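Local coordinates for protein purine nucleoside phosphorylase (Schistosoma mansoni, PDB 6BHB) that probably catalyses the reversible phosphorolysis of purine nucleosides such as inosine and guanosine to the free base and ribose 1-phosphate, at residues Q84-M89 with G220-P225; I115-G120 with A239-A244; V193-G198 with L214-V219. One frame throughout, in Å; residues are numbered along the deposited sequence.

Contact 1. Residues Q84-M89 with G220-P225; sequences QGRLHM and GMSTVP. With DS1 (2-aminopyrimidin-5-ol), chain J.
Arg-86 and Ser-222 meet with the guanidinium laid over the hydroxyl: Ser-222 OG sits above one face of the flat group, displaced toward its rim, 3.7 Å from NH2. Thr-223 OG1 comes in obliquely to the same nitrogen, 3.3 Å from Arg-86 NH2. A hydrogen bond of 3.2 Å between Ser-222 OG and Thr-223 OG1 couples the two hydroxyls. Beside them the His-88 ring turns an edge to the 220-225 turn, its CD2 3.9 Å from Ser-222 CB, while Arg-86 CG rests over one of its faces. Farther along the loop, the side chains of Met-89 and Pro-225 slide past each other in opposite directions, SD to CG at 4.0 Å. No direct hydrogen bond between the segments is clear, but one water bridges them, accepting from Met-89 N (3.0 Å) and donating to Met-221 O (3.2 Å).

In the second shell, the Arg-86 chain bends at chi3 (-102°), which helps direct the guanidinium to its partners: Arg-86 NE forms a salt bridge with Glu-226 and Arg-86 NH1 bonds to Thr-116 O. Asn-117 ND2 holds Thr-223 OG1. Met-221 heads the other way, its CG 3.5 Å from the hydroxyl oxygen O of the bound 2-aminopyrimidin-5-ol. Gly-220 and Met-221 border this pyrimidine and the His-88 side chain lies beside a bound dimethyl sulfoxide, together consistent with an active-site cleft as in trimeric purine nucleoside phosphorylases.

Contact 2. Residues I115-G120 with A239-A244; sequences ITNLAG and AVSLIA. With DS1 (2-aminopyrimidin-5-ol), chain J; DMS (dimethyl sulfoxide), chain H.
Asn-117 and Ser-241 lie at the middle of a parallel strand pair, 115-120 beside 239-244, buried in the central mixed sheet. The short segments run 36° apart, a marked twist, and approach to 4.5 Å between axes. Five backbone hydrogen bonds join them in parallel register, from Val-240 N to Ile-115 O at the start to Ala-244 N to Ala-119 O at the end. The straightest is Leu-242 N to Asn-117 O, 2.8 Å with an N-H...O angle of 169°.

A side-chain bond supplements this ladder: Ser-241 OG donates to Asn-117 OD1 over 2.6 Å, in the amide plane and on a lone pair. Asn-117 reaches it with CG placed between its backbone N and carbonyl carbon (chi1 65°), which swings the amide across to the neighbouring strand. On the same face Ile-115 meets Ala-239, CB to CB at 4.4 Å. The reverse face is apolar at Leu-118 and Leu-242, which lie side by side and point the same way, CD2 to CD2 at 3.8 Å.

Two small molecules lie against strand 115-120. Leu-118 N donates to O of a dimethyl sulfoxide (3.0 Å), and 2-aminopyrimidin-5-ol sits beside Leu-118 to Gly-120, with Ala-244 CB 3.3 Å from its amino N. Helix 259-283 covers the leucine face through Val-262 and Arg-269, Tyr-194 of strand 189-196 packs on the Asn-117 and Ser-241 face, and strand 131-139 pairs antiparallel with strand 236-246.

Contact 3. Residues V193-G198 with L214-V219; sequences VYAFNG and LGCDVV. With DS1 (2-aminopyrimidin-5-ol), chain J.
Val-193 and Asp-217 join at both ends of the valine's backbone. Asp-217 OD2 accepts from Val-193 N on its anti lone pair, at 2.8 Å (158° at the hydrogen). Val-193 O in turn accepts twice, from Asp-217 N at 3.1 Å and from Val-218 N at 3.2 Å, the latter lying nearly along the C=O axis. The aspartate puts its carboxylate there with CG beside its own backbone N (chi1 -63°), and its other oxygen, OD1, is bonded by Asn-123 ND2, so both carboxylate oxygens have an N-H partner. Further on, Ala-195 N donates to Val-218 O at 2.9 Å, the donor tilted 25° from the carbonyl plane. Ala-195 O receives a CA-H contact from Val-219 and a backbone bond from Gly-220, whose own carbonyl accepts from Asn-197 N, so the ladder continues past the segment end.

Around this polar spine the side chains close in from two faces. The Tyr-194 and Val-218 side chains cross at about a right angle, CD1 meeting CG2 at 3.5 Å, and the tyrosine OH accepts from Ser-222 N and probably donates to Ser-222 O. Ala-195 lies on the other face, where its CB touches Cys-216 SG at 3.7 Å. Asn-197 CB packs on Val-219 CG2 at 3.8 Å, while the amide ND2 of the asparagine is held by Thr-201 O.

Other subunits lie close by: Asn-197 packs on Gly-142 of the second subunit and Val-193 on Asp-206 of the third. Gly-215 ends helix 205-213 with a Schellman motif, turning the chain toward strand 218-220. Parallel strands 189-196 and 218-220, with that helix between them, make a beta-alpha-beta unit at the trimer interface.

From the N terminus, the chain first passes the loop 84-89 and then strand 115-120, whose partners come later in the chain. Residues 193-198 and 214-219 follow, and contact 3 closes its short loop through one helix, lying within the larger loops of both other contacts. Segment 220-225 comes next and closes contact 1; segment 239-244 then closes contact 2. Contacts 1 and 2 therefore cross, and they touch where Ser-222 packs on Asn-117. Gly-120 N bonds to Val-219 O, linking contacts 2 and 3 within one sheet, while Tyr-194 joins contact 3 to the 220-225 turn. All three contacts border the bound 2-aminopyrimidin-5-ol.

Contact 1. Residues Q84-M89 with G220-P225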
ATOM      1  N   GLN A  84      -2.355 -14.981  24.122  1.00 42.66           N
ATOM      2  CA  GLN A  84      -1.568 -14.152  25.032  1.00 45.99           C
ATOM      3  C   GLN A  84      -0.268 -13.799  24.318  1.00 50.65           C
ATOM      4  O   GLN A  84       0.689 -14.576  24.326  1.00 52.92           O
ATOM      5  CB  GLN A  84      -1.313 -14.880  26.349  1.00 47.40           C
ATOM      6  CG  GLN A  84      -0.565 -14.051  27.384  1.00 50.95           C
ATOM      7  CD  GLN A  84      -0.393 -14.782  28.702  1.00 54.75           C
ATOM      8  OE1 GLN A  84       0.286 -15.807  28.773  1.00 53.34           O
ATOM      9  NE2 GLN A  84      -1.015 -14.260  29.752  1.00 56.57           N
ATOM     10  N   GLY A  85      -0.240 -12.622  23.697  1.00 53.24           N
ATOM     11  CA  GLY A  85       0.866 -12.228  22.848  1.00 53.41           C
ATOM     12  C   GLY A  85       0.482 -12.317  21.385  1.00 52.88           C
ATOM     13  O   GLY A  85       0.717 -13.336  20.729  1.00 53.51           O
ATOM     14  N   ARG A  86      -0.108 -11.249  20.862  1.00 48.96           N
ATOM     15  CA  ARG A  86      -0.671 -11.257  19.522  1.00 47.32           C
ATOM     16  C   ARG A  86       0.373 -10.804  18.505  1.00 42.28           C
ATOM     17  O   ARG A  86       1.365 -10.151  18.839  1.00 40.07           O
ATOM     18  CB  ARG A  86      -1.921 -10.370  19.476  1.00 52.36           C
ATOM     19  CG  ARG A  86      -1.845  -9.116  18.597  1.00 53.42           C
ATOM     20  CD  ARG A  86      -2.783  -8.030  19.097  1.00 56.35           C
ATOM     21  NE  ARG A  86      -4.014  -7.913  18.325  1.00 53.81           N
ATOM     22  CZ  ARG A  86      -4.992  -7.062  18.621  1.00 54.99           C
ATOM     23  NH1 ARG A  86      -4.886  -6.264  19.676  1.00 53.05           N
ATOM     24  NH2 ARG A  86      -6.083  -7.008  17.869  1.00 55.47           N
ATOM     25  N   LEU A  87       0.134 -11.165  17.248  1.00 39.83           N
ATOM     26  CA  LEU A  87       1.080 -10.922  16.167  1.00 38.96           C
ATOM     27  C   LEU A  87       0.674  -9.675  15.392  1.00 38.08           C
ATOM     28  O   LEU A  87      -0.481  -9.549  14.970  1.00 40.38           O
ATOM     29  CB  LEU A  87       1.143 -12.130  15.230  1.00 40.81           C
ATOM     30  CG  LEU A  87       1.844 -13.378  15.778  1.00 43.90           C
ATOM     31  CD1 LEU A  87       1.017 -14.074  16.855  1.00 43.88           C
ATOM     32  CD2 LEU A  87       2.157 -14.345  14.649  1.00 45.55           C
ATOM     33  N   HIS A  88       1.625  -8.760  15.209  1.00 32.38           N
ATOM     34  CA  HIS A  88       1.412  -7.529  14.462  1.00 32.00           C
ATOM     35  C   HIS A  88       2.172  -7.582  13.143  1.00 29.37           C
ATOM     36  O   HIS A  88       3.331  -8.005  13.100  1.00 27.41           O
ATOM     37  CB  HIS A  88       1.873  -6.310  15.259  1.00 35.70           C
ATOM     38  CG  HIS A  88       1.159  -6.133  16.560  1.00 39.86           C
ATOM     39  ND1 HIS A  88       1.607  -6.692  17.738  1.00 44.13           N
ATOM     40  CD2 HIS A  88       0.031  -5.453  16.871  1.00 44.73           C
ATOM     41  CE1 HIS A  88       0.783  -6.365  18.718  1.00 48.11           C
ATOM     42  NE2 HIS A  88      -0.182  -5.615  18.218  1.00 47.10           N
ATOM     43  N   MET A  89       1.521  -7.129  12.071  1.00 29.81           N
ATOM     44  CA  MET A  89       2.135  -7.203  10.753  1.00 29.31           C
ATOM     45  C   MET A  89       3.272  -6.199  10.579  1.00 24.69           C
ATOM     46  O   MET A  89       4.079  -6.358   9.659  1.00 25.24           O
ATOM     47  CB  MET A  89       1.066  -7.004   9.675  1.00 34.65           C
ATOM     48  CG  MET A  89      -0.020  -8.077   9.717  1.00 32.39           C
ATOM     49  SD  MET A  89      -0.854  -8.381   8.141  1.00 37.71           S
ATOM     50  CE  MET A  89       0.487  -9.046   7.154  1.00 40.85           C
ATOM     51  N   GLY A 220      -5.387   2.759  14.145  1.00 27.79           N
ATOM     52  CA  GLY A 220      -4.530   1.841  14.867  1.00 30.21           C
ATOM     53  C   GLY A 220      -3.768   0.943  13.912  1.00 29.85           C
ATOM     54  O   GLY A 220      -3.926   1.029  12.692  1.00 27.23           O
ATOM     55  N   MET A 221      -2.940   0.059  14.485  1.00 25.41           N
ATOM     56  CA  MET A 221      -2.023  -0.775  13.709  1.00 26.52           C
ATOM     57  C   MET A 221      -2.331  -2.268  13.810  1.00 25.64           C
ATOM     58  O   MET A 221      -1.434  -3.089  13.585  1.00 25.44           O
ATOM     59  CB  MET A 221      -0.575  -0.538  14.153  1.00 24.71           C
ATOM     60  CG  MET A 221      -0.138   0.916  14.229  1.00 27.97           C
ATOM     61  SD  MET A 221       1.529   1.075  14.910  1.00 27.00           S
ATOM     62  CE  MET A 221       1.666   2.854  15.066  1.00 28.33           C
ATOM     63  N   SER A 222      -3.561  -2.652  14.143  1.00 24.04           N
ATOM     64  CA  SER A 222      -3.872  -4.069  14.325  1.00 26.04           C
ATOM     65  C   SER A 222      -5.342  -4.314  14.000  1.00 25.45           C
ATOM     66  O   SER A 222      -6.009  -3.478  13.384  1.00 25.55           O
ATOM     67  CB  SER A 222      -3.540  -4.512  15.755  1.00 33.64           C
ATOM     68  OG  SER A 222      -4.439  -3.928  16.683  1.00 32.88           O
ATOM     69  N   THR A 223      -5.829  -5.494  14.394  1.00 28.10           N
ATOM     70  CA  THR A 223      -7.250  -5.841  14.419  1.00 23.35           C
ATOM     71  C   THR A 223      -7.813  -6.195  13.046  1.00 25.20           C
ATOM     72  O   THR A 223      -8.429  -7.255  12.890  1.00 25.89           O
ATOM     73  CB  THR A 223      -8.062  -4.702  15.050  1.00 28.45           C
ATOM     74  OG1 THR A 223      -7.602  -4.478  16.390  1.00 33.34           O
ATOM     75  CG2 THR A 223      -9.547  -5.051  15.102  1.00 28.31           C
ATOM     76  N   VAL A 224      -7.627  -5.330  12.044  1.00 23.28           N
ATOM     77  CA  VAL A 224      -8.252  -5.563  10.736  1.00 25.43           C
ATOM     78  C   VAL A 224      -7.811  -6.888  10.131  1.00 23.66           C
ATOM     79  O   VAL A 224      -8.657  -7.598   9.567  1.00 26.72           O
ATOM     80  CB  VAL A 224      -8.012  -4.367   9.812  1.00 26.11           C
ATOM     81  CG1 VAL A 224      -8.303  -4.722   8.351  1.00 26.31           C
ATOM     82  CG2 VAL A 224      -8.884  -3.196  10.243  1.00 26.99           C
ATOM     83  N   PRO A 225      -6.534  -7.282  10.181  1.00 26.49           N
ATOM     84  CA  PRO A 225      -6.163  -8.586   9.602  1.00 23.15           C
ATOM     85  C   PRO A 225      -6.883  -9.760  10.243  1.00 26.09           C
ATOM     86  O   PRO A 225      -7.359 -10.651   9.527  1.00 26.81           O
ATOM     87  CB  PRO A 225      -4.647  -8.647   9.833  1.00 25.96           C
ATOM     88  CG  PRO A 225      -4.221  -7.215   9.914  1.00 24.54           C
ATOM     89  CD  PRO A 225      -5.353  -6.510  10.603  1.00 25.92           C
TER
HETATM   90  C3  DS1 J 309      -1.918   3.508  18.384  0.98 33.87           C
HETATM   91  C2  DS1 J 309      -1.849   4.190  17.216  0.98 30.08           C
HETATM   92  C1  DS1 J 309      -1.982   5.542  17.217  0.98 32.17           C
HETATM   93  O   DS1 J 309      -1.652   3.484  16.016  0.98 39.37           O
HETATM   94  N1  DS1 J 309      -2.169   6.189  18.357  0.98 39.15           N
HETATM   95  N2  DS1 J 309      -2.104   4.157  19.521  0.98 37.59           N
HETATM   96  C   DS1 J 309      -2.233   5.503  19.525  0.98 42.38           C
HETATM   97  N   DS1 J 309      -2.437   6.212  20.779  0.98 57.71           N
HETATM   98  O   HOH W   1      -1.228  -6.032  12.410  1.00 33.38           O

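Contact 2. Residues I115-G120 with A239-A244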
ATOM      1  N   ILE A 115     -12.160  -8.857  20.588  1.00 29.89           N
ATOM      2  CA  ILE A 115     -10.875  -8.217  20.327  1.00 30.21           C
ATOM      3  C   ILE A 115     -10.853  -6.834  20.967  1.00 34.32           C
ATOM      4  O   ILE A 115     -11.843  -6.095  20.914  1.00 35.49           O
ATOM      5  CB  ILE A 115     -10.601  -8.104  18.811  1.00 30.71           C
ATOM      6  CG1 ILE A 115     -10.760  -9.469  18.133  1.00 30.91           C
ATOM      7  CG2 ILE A 115      -9.205  -7.549  18.566  1.00 32.71           C
ATOM      8  CD1 ILE A 115     -10.662  -9.428  16.623  1.00 34.43           C
ATOM      9  N   THR A 116      -9.710  -6.480  21.559  1.00 33.37           N
ATOM     10  CA  THR A 116      -9.466  -5.141  22.079  1.00 30.75           C
ATOM     11  C   THR A 116      -8.140  -4.624  21.536  1.00 31.26           C
ATOM     12  O   THR A 116      -7.232  -5.403  21.228  1.00 31.45           O
ATOM     13  CB  THR A 116      -9.434  -5.115  23.621  1.00 30.46           C
ATOM     14  OG1 THR A 116      -8.323  -5.885  24.098  1.00 34.04           O
ATOM     15  CG2 THR A 116     -10.719  -5.678  24.200  1.00 29.85           C
ATOM     16  N   ASN A 117      -8.034  -3.302  21.414  1.00 30.88           N
ATOM     17  CA  ASN A 117      -6.807  -2.676  20.944  1.00 30.91           C
ATOM     18  C   ASN A 117      -6.724  -1.257  21.493  1.00 30.66           C
ATOM     19  O   ASN A 117      -7.683  -0.728  22.059  1.00 26.04           O
ATOM     20  CB  ASN A 117      -6.729  -2.673  19.409  1.00 33.87           C
ATOM     21  CG  ASN A 117      -7.811  -1.819  18.760  1.00 32.50           C
ATOM     22  OD1 ASN A 117      -8.041  -0.673  19.151  1.00 34.09           O
ATOM     23  ND2 ASN A 117      -8.480  -2.378  17.759  1.00 38.46           N
ATOM     24  N   LEU A 118      -5.551  -0.653  21.326  1.00 29.17           N
ATOM     25  CA  LEU A 118      -5.325   0.756  21.616  1.00 28.40           C
ATOM     26  C   LEU A 118      -5.198   1.518  20.305  1.00 32.26           C
ATOM     27  O   LEU A 118      -4.577   1.031  19.356  1.00 32.29           O
ATOM     28  CB  LEU A 118      -4.062   0.951  22.458  1.00 32.44           C
ATOM     29  CG  LEU A 118      -4.173   0.523  23.921  1.00 34.94           C
ATOM     30  CD1 LEU A 118      -2.987  -0.336  24.320  1.00 42.08           C
ATOM     31  CD2 LEU A 118      -4.273   1.742  24.820  1.00 37.30           C
ATOM     32  N   ALA A 119      -5.781   2.714  20.253  1.00 29.33           N
ATOM     33  CA  ALA A 119      -5.854   3.457  19.003  1.00 25.82           C
ATOM     34  C   ALA A 119      -5.839   4.951  19.291  1.00 29.96           C
ATOM     35  O   ALA A 119      -6.050   5.393  20.423  1.00 32.24           O
ATOM     36  CB  ALA A 119      -7.108   3.081  18.208  1.00 25.83           C
ATOM     37  N   GLY A 120      -5.589   5.727  18.238  1.00 27.72           N
ATOM     38  CA  GLY A 120      -5.656   7.171  18.327  1.00 25.99           C
ATOM     39  C   GLY A 120      -7.015   7.697  17.900  1.00 26.82           C
ATOM     40  O   GLY A 120      -7.685   7.127  17.045  1.00 26.51           O
ATOM     41  N   ALA A 239     -15.182  -5.872  18.258  1.00 30.46           N
ATOM     42  CA  ALA A 239     -13.900  -5.192  18.400  1.00 30.40           C
ATOM     43  C   ALA A 239     -14.114  -3.846  19.073  1.00 30.78           C
ATOM     44  O   ALA A 239     -14.994  -3.079  18.668  1.00 32.79           O
ATOM     45  CB  ALA A 239     -13.218  -5.005  17.039  1.00 29.63           C
ATOM     46  N   VAL A 240     -13.311  -3.564  20.099  1.00 30.53           N
ATOM     47  CA  VAL A 240     -13.415  -2.332  20.876  1.00 31.89           C
ATOM     48  C   VAL A 240     -12.035  -1.695  20.964  1.00 27.27           C
ATOM     49  O   VAL A 240     -11.053  -2.371  21.290  1.00 26.95           O
ATOM     50  CB  VAL A 240     -13.975  -2.589  22.288  1.00 32.21           C
ATOM     51  CG1 VAL A 240     -14.136  -1.277  23.048  1.00 35.79           C
ATOM     52  CG2 VAL A 240     -15.302  -3.330  22.212  1.00 33.29           C
ATOM     53  N   SER A 241     -11.963  -0.396  20.683  1.00 26.56           N
ATOM     54  CA  SER A 241     -10.725   0.362  20.782  1.00 28.78           C
ATOM     55  C   SER A 241     -10.728   1.217  22.042  1.00 31.72           C
ATOM     56  O   SER A 241     -11.752   1.801  22.408  1.00 31.23           O
ATOM     57  CB  SER A 241     -10.534   1.260  19.555  1.00 29.98           C
ATOM     58  OG  SER A 241     -10.273   0.498  18.391  1.00 29.37           O
ATOM     59  N   LEU A 242      -9.577   1.279  22.708  1.00 28.51           N
ATOM     60  CA  LEU A 242      -9.346   2.206  23.807  1.00 30.06           C
ATOM     61  C   LEU A 242      -8.559   3.396  23.269  1.00 30.99           C
ATOM     62  O   LEU A 242      -7.484   3.220  22.688  1.00 29.33           O
ATOM     63  CB  LEU A 242      -8.589   1.527  24.948  1.00 30.04           C
ATOM     64  CG  LEU A 242      -8.066   2.440  26.061  1.00 31.40           C
ATOM     65  CD1 LEU A 242      -9.198   3.228  26.705  1.00 37.73           C
ATOM     66  CD2 LEU A 242      -7.321   1.624  27.106  1.00 33.45           C
ATOM     67  N   ILE A 243      -9.097   4.598  23.457  1.00 29.39           N
ATOM     68  CA  ILE A 243      -8.496   5.809  22.906  1.00 31.99           C
ATOM     69  C   ILE A 243      -7.413   6.307  23.856  1.00 30.44           C
ATOM     70  O   ILE A 243      -7.683   6.604  25.024  1.00 35.35           O
ATOM     71  CB  ILE A 243      -9.560   6.891  22.668  1.00 34.83           C
ATOM     72  CG1 ILE A 243     -10.685   6.351  21.776  1.00 36.21           C
ATOM     73  CG2 ILE A 243      -8.934   8.138  22.055  1.00 31.52           C
ATOM     74  CD1 ILE A 243     -10.229   5.838  20.422  1.00 35.40           C
ATOM     75  N   ALA A 244      -6.183   6.418  23.349  1.00 31.86           N
ATOM     76  CA  ALA A 244      -5.073   6.918  24.148  1.00 36.60           C
ATOM     77  C   ALA A 244      -4.840   8.413  23.983  1.00 35.17           C
ATOM     78  O   ALA A 244      -4.194   9.019  24.845  1.00 39.47           O
ATOM     79  CB  ALA A 244      -3.786   6.172  23.787  1.00 40.76           C
TER
HETATM   80  C3  DS1 J 309      -1.918   3.508  18.384  0.98 33.87           C
HETATM   81  C2  DS1 J 309      -1.849   4.190  17.216  0.98 30.08           C
HETATM   82  C1  DS1 J 309      -1.982   5.542  17.217  0.98 32.17           C
HETATM   83  O   DS1 J 309      -1.652   3.484  16.016  0.98 39.37           O
HETATM   84  N1  DS1 J 309      -2.169   6.189  18.357  0.98 39.15           N
HETATM   85  N2  DS1 J 309      -2.104   4.157  19.521  0.98 37.59           N
HETATM   86  C   DS1 J 309      -2.233   5.503  19.525  0.98 42.38           C
HETATM   87  N   DS1 J 309      -2.437   6.212  20.779  0.98 57.71           N
HETATM   88  S   DMS H 307      -3.151  -3.108  20.115  1.00 55.13           S
HETATM   89  O   DMS H 307      -2.971  -2.240  21.317  1.00 46.43           O
HETATM   90  C1  DMS H 307      -2.279  -2.395  18.694  1.00 53.52           C
HETATM   91  C2  DMS H 307      -2.175  -4.622  20.315  1.00 54.53           C

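Contact 3. Residues V193-G198 with L214-V219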
ATOM      1  N   VAL A 193     -15.579   4.279  12.955  1.00 31.98           N
ATOM      2  CA  VAL A 193     -14.901   3.582  11.868  1.00 27.74           C
ATOM      3  C   VAL A 193     -13.409   3.542  12.170  1.00 29.79           C
ATOM      4  O   VAL A 193     -12.813   4.563  12.537  1.00 29.76           O
ATOM      5  CB  VAL A 193     -15.172   4.272  10.519  1.00 30.94           C
ATOM      6  CG1 VAL A 193     -14.363   3.627   9.402  1.00 30.15           C
ATOM      7  CG2 VAL A 193     -16.660   4.236  10.193  1.00 36.05           C
ATOM      8  N   TYR A 194     -12.801   2.373  11.990  1.00 25.87           N
ATOM      9  CA  TYR A 194     -11.404   2.136  12.339  1.00 25.87           C
ATOM     10  C   TYR A 194     -10.551   2.144  11.073  1.00 26.49           C
ATOM     11  O   TYR A 194     -10.812   1.378  10.140  1.00 26.10           O
ATOM     12  CB  TYR A 194     -11.280   0.801  13.075  1.00 27.18           C
ATOM     13  CG  TYR A 194      -9.886   0.392  13.506  1.00 25.11           C
ATOM     14  CD1 TYR A 194      -9.446   0.608  14.807  1.00 24.38           C
ATOM     15  CD2 TYR A 194      -9.023  -0.248  12.624  1.00 26.29           C
ATOM     16  CE1 TYR A 194      -8.178   0.216  15.210  1.00 27.42           C
ATOM     17  CE2 TYR A 194      -7.756  -0.643  13.017  1.00 26.10           C
ATOM     18  CZ  TYR A 194      -7.338  -0.412  14.309  1.00 26.25           C
ATOM     19  OH  TYR A 194      -6.076  -0.808  14.694  1.00 24.45           O
ATOM     20  N   ALA A 195      -9.538   3.005  11.045  1.00 26.25           N
ATOM     21  CA  ALA A 195      -8.578   3.048   9.950  1.00 27.54           C
ATOM     22  C   ALA A 195      -7.349   2.226  10.320  1.00 30.08           C
ATOM     23  O   ALA A 195      -6.816   2.363  11.426  1.00 28.24           O
ATOM     24  CB  ALA A 195      -8.173   4.487   9.628  1.00 30.40           C
ATOM     25  N   PHE A 196      -6.905   1.379   9.392  1.00 27.68           N
ATOM     26  CA  PHE A 196      -5.767   0.489   9.607  1.00 25.61           C
ATOM     27  C   PHE A 196      -4.514   1.142   9.029  1.00 29.71           C
ATOM     28  O   PHE A 196      -4.364   1.240   7.806  1.00 27.78           O
ATOM     29  CB  PHE A 196      -6.038  -0.873   8.967  1.00 26.07           C
ATOM     30  CG  PHE A 196      -4.930  -1.885   9.152  1.00 27.16           C
ATOM     31  CD1 PHE A 196      -3.965  -1.735  10.136  1.00 29.70           C
ATOM     32  CD2 PHE A 196      -4.863  -2.998   8.326  1.00 28.86           C
ATOM     33  CE1 PHE A 196      -2.956  -2.674  10.290  1.00 29.19           C
ATOM     34  CE2 PHE A 196      -3.859  -3.938   8.476  1.00 30.49           C
ATOM     35  CZ  PHE A 196      -2.905  -3.774   9.459  1.00 31.48           C
ATOM     36  N   ASN A 197      -3.625   1.594   9.913  1.00 25.67           N
ATOM     37  CA  ASN A 197      -2.307   2.097   9.542  1.00 25.91           C
ATOM     38  C   ASN A 197      -1.285   0.993   9.784  1.00 24.87           C
ATOM     39  O   ASN A 197      -1.137   0.520  10.915  1.00 27.65           O
ATOM     40  CB  ASN A 197      -1.959   3.348  10.353  1.00 26.70           C
ATOM     41  CG  ASN A 197      -0.475   3.679  10.321  1.00 26.87           C
ATOM     42  OD1 ASN A 197       0.203   3.486   9.311  1.00 23.67           O
ATOM     43  ND2 ASN A 197       0.033   4.184  11.438  1.00 28.61           N
ATOM     44  N   GLY A 198      -0.587   0.583   8.724  1.00 26.91           N
ATOM     45  CA  GLY A 198       0.347  -0.527   8.847  1.00 29.41           C
ATOM     46  C   GLY A 198       1.348  -0.343   9.973  1.00 26.69           C
ATOM     47  O   GLY A 198       1.690  -1.297  10.674  1.00 26.75           O
ATOM     48  N   LEU A 214     -11.449  12.000   5.527  1.00 34.44           N
ATOM     49  CA  LEU A 214     -11.959  10.780   4.914  1.00 35.75           C
ATOM     50  C   LEU A 214     -13.028  10.082   5.746  1.00 40.98           C
ATOM     51  O   LEU A 214     -13.517   9.024   5.334  1.00 39.54           O
ATOM     52  CB  LEU A 214     -10.804   9.808   4.653  1.00 33.15           C
ATOM     53  CG  LEU A 214      -9.739  10.293   3.672  1.00 32.79           C
ATOM     54  CD1 LEU A 214      -8.593   9.299   3.580  1.00 36.72           C
ATOM     55  CD2 LEU A 214     -10.339  10.535   2.299  1.00 40.34           C
ATOM     56  N   GLY A 215     -13.403  10.636   6.893  1.00 43.63           N
ATOM     57  CA  GLY A 215     -14.453  10.052   7.699  1.00 47.36           C
ATOM     58  C   GLY A 215     -14.010   8.974   8.662  1.00 46.03           C
ATOM     59  O   GLY A 215     -14.846   8.170   9.092  1.00 41.46           O
ATOM     60  N   CYS A 216     -12.729   8.925   9.014  1.00 38.64           N
ATOM     61  CA  CYS A 216     -12.234   7.965   9.990  1.00 36.28           C
ATOM     62  C   CYS A 216     -12.425   8.511  11.398  1.00 34.70           C
ATOM     63  O   CYS A 216     -12.216   9.702  11.648  1.00 40.98           O
ATOM     64  CB  CYS A 216     -10.756   7.658   9.747  1.00 33.84           C
ATOM     65  SG  CYS A 216     -10.395   7.006   8.105  1.00 40.88           S
ATOM     66  N   ASP A 217     -12.822   7.632  12.319  1.00 33.23           N
ATOM     67  CA  ASP A 217     -13.012   8.008  13.714  1.00 33.65           C
ATOM     68  C   ASP A 217     -11.828   7.649  14.602  1.00 30.23           C
ATOM     69  O   ASP A 217     -11.553   8.375  15.564  1.00 32.50           O
ATOM     70  CB  ASP A 217     -14.276   7.345  14.277  1.00 31.30           C
ATOM     71  CG  ASP A 217     -15.536   7.798  13.564  1.00 36.87           C
ATOM     72  OD1 ASP A 217     -15.900   8.987  13.696  1.00 39.35           O
ATOM     73  OD2 ASP A 217     -16.168   6.965  12.880  1.00 35.00           O
ATOM     74  N   VAL A 218     -11.129   6.549  14.316  1.00 29.63           N
ATOM     75  CA  VAL A 218      -9.958   6.140  15.084  1.00 27.18           C
ATOM     76  C   VAL A 218      -8.962   5.505  14.122  1.00 25.12           C
ATOM     77  O   VAL A 218      -9.307   5.120  13.004  1.00 29.74           O
ATOM     78  CB  VAL A 218     -10.312   5.157  16.230  1.00 30.90           C
ATOM     79  CG1 VAL A 218     -11.441   5.712  17.092  1.00 35.89           C
ATOM     80  CG2 VAL A 218     -10.690   3.785  15.687  1.00 32.56           C
ATOM     81  N   VAL A 219      -7.709   5.389  14.570  1.00 23.42           N
ATOM     82  CA  VAL A 219      -6.641   4.802  13.766  1.00 26.30           C
ATOM     83  C   VAL A 219      -5.762   3.932  14.657  1.00 26.98           C
ATOM     84  O   VAL A 219      -5.419   4.318  15.781  1.00 23.64           O
ATOM     85  CB  VAL A 219      -5.799   5.889  13.058  1.00 28.47           C
ATOM     86  CG1 VAL A 219      -5.253   6.900  14.062  1.00 31.45           C
ATOM     87  CG2 VAL A 219      -4.672   5.258  12.253  1.00 27.48           C
TER
HETATM   88  C3  DS1 J 309      -1.918   3.508  18.384  0.98 33.87           C
HETATM   89  C2  DS1 J 309      -1.849   4.190  17.216  0.98 30.08           C
HETATM   90  C1  DS1 J 309      -1.982   5.542  17.217  0.98 32.17           C
HETATM   91  O   DS1 J 309      -1.652   3.484  16.016  0.98 39.37           O
HETATM   92  N1  DS1 J 309      -2.169   6.189  18.357  0.98 39.15           N
HETATM   93  N2  DS1 J 309      -2.104   4.157  19.521  0.98 37.59           N
HETATM   94  C   DS1 J 309      -2.233   5.503  19.525  0.98 42.38           C
HETATM   95  N   DS1 J 309      -2.437   6.212  20.779  0.98 57.71           N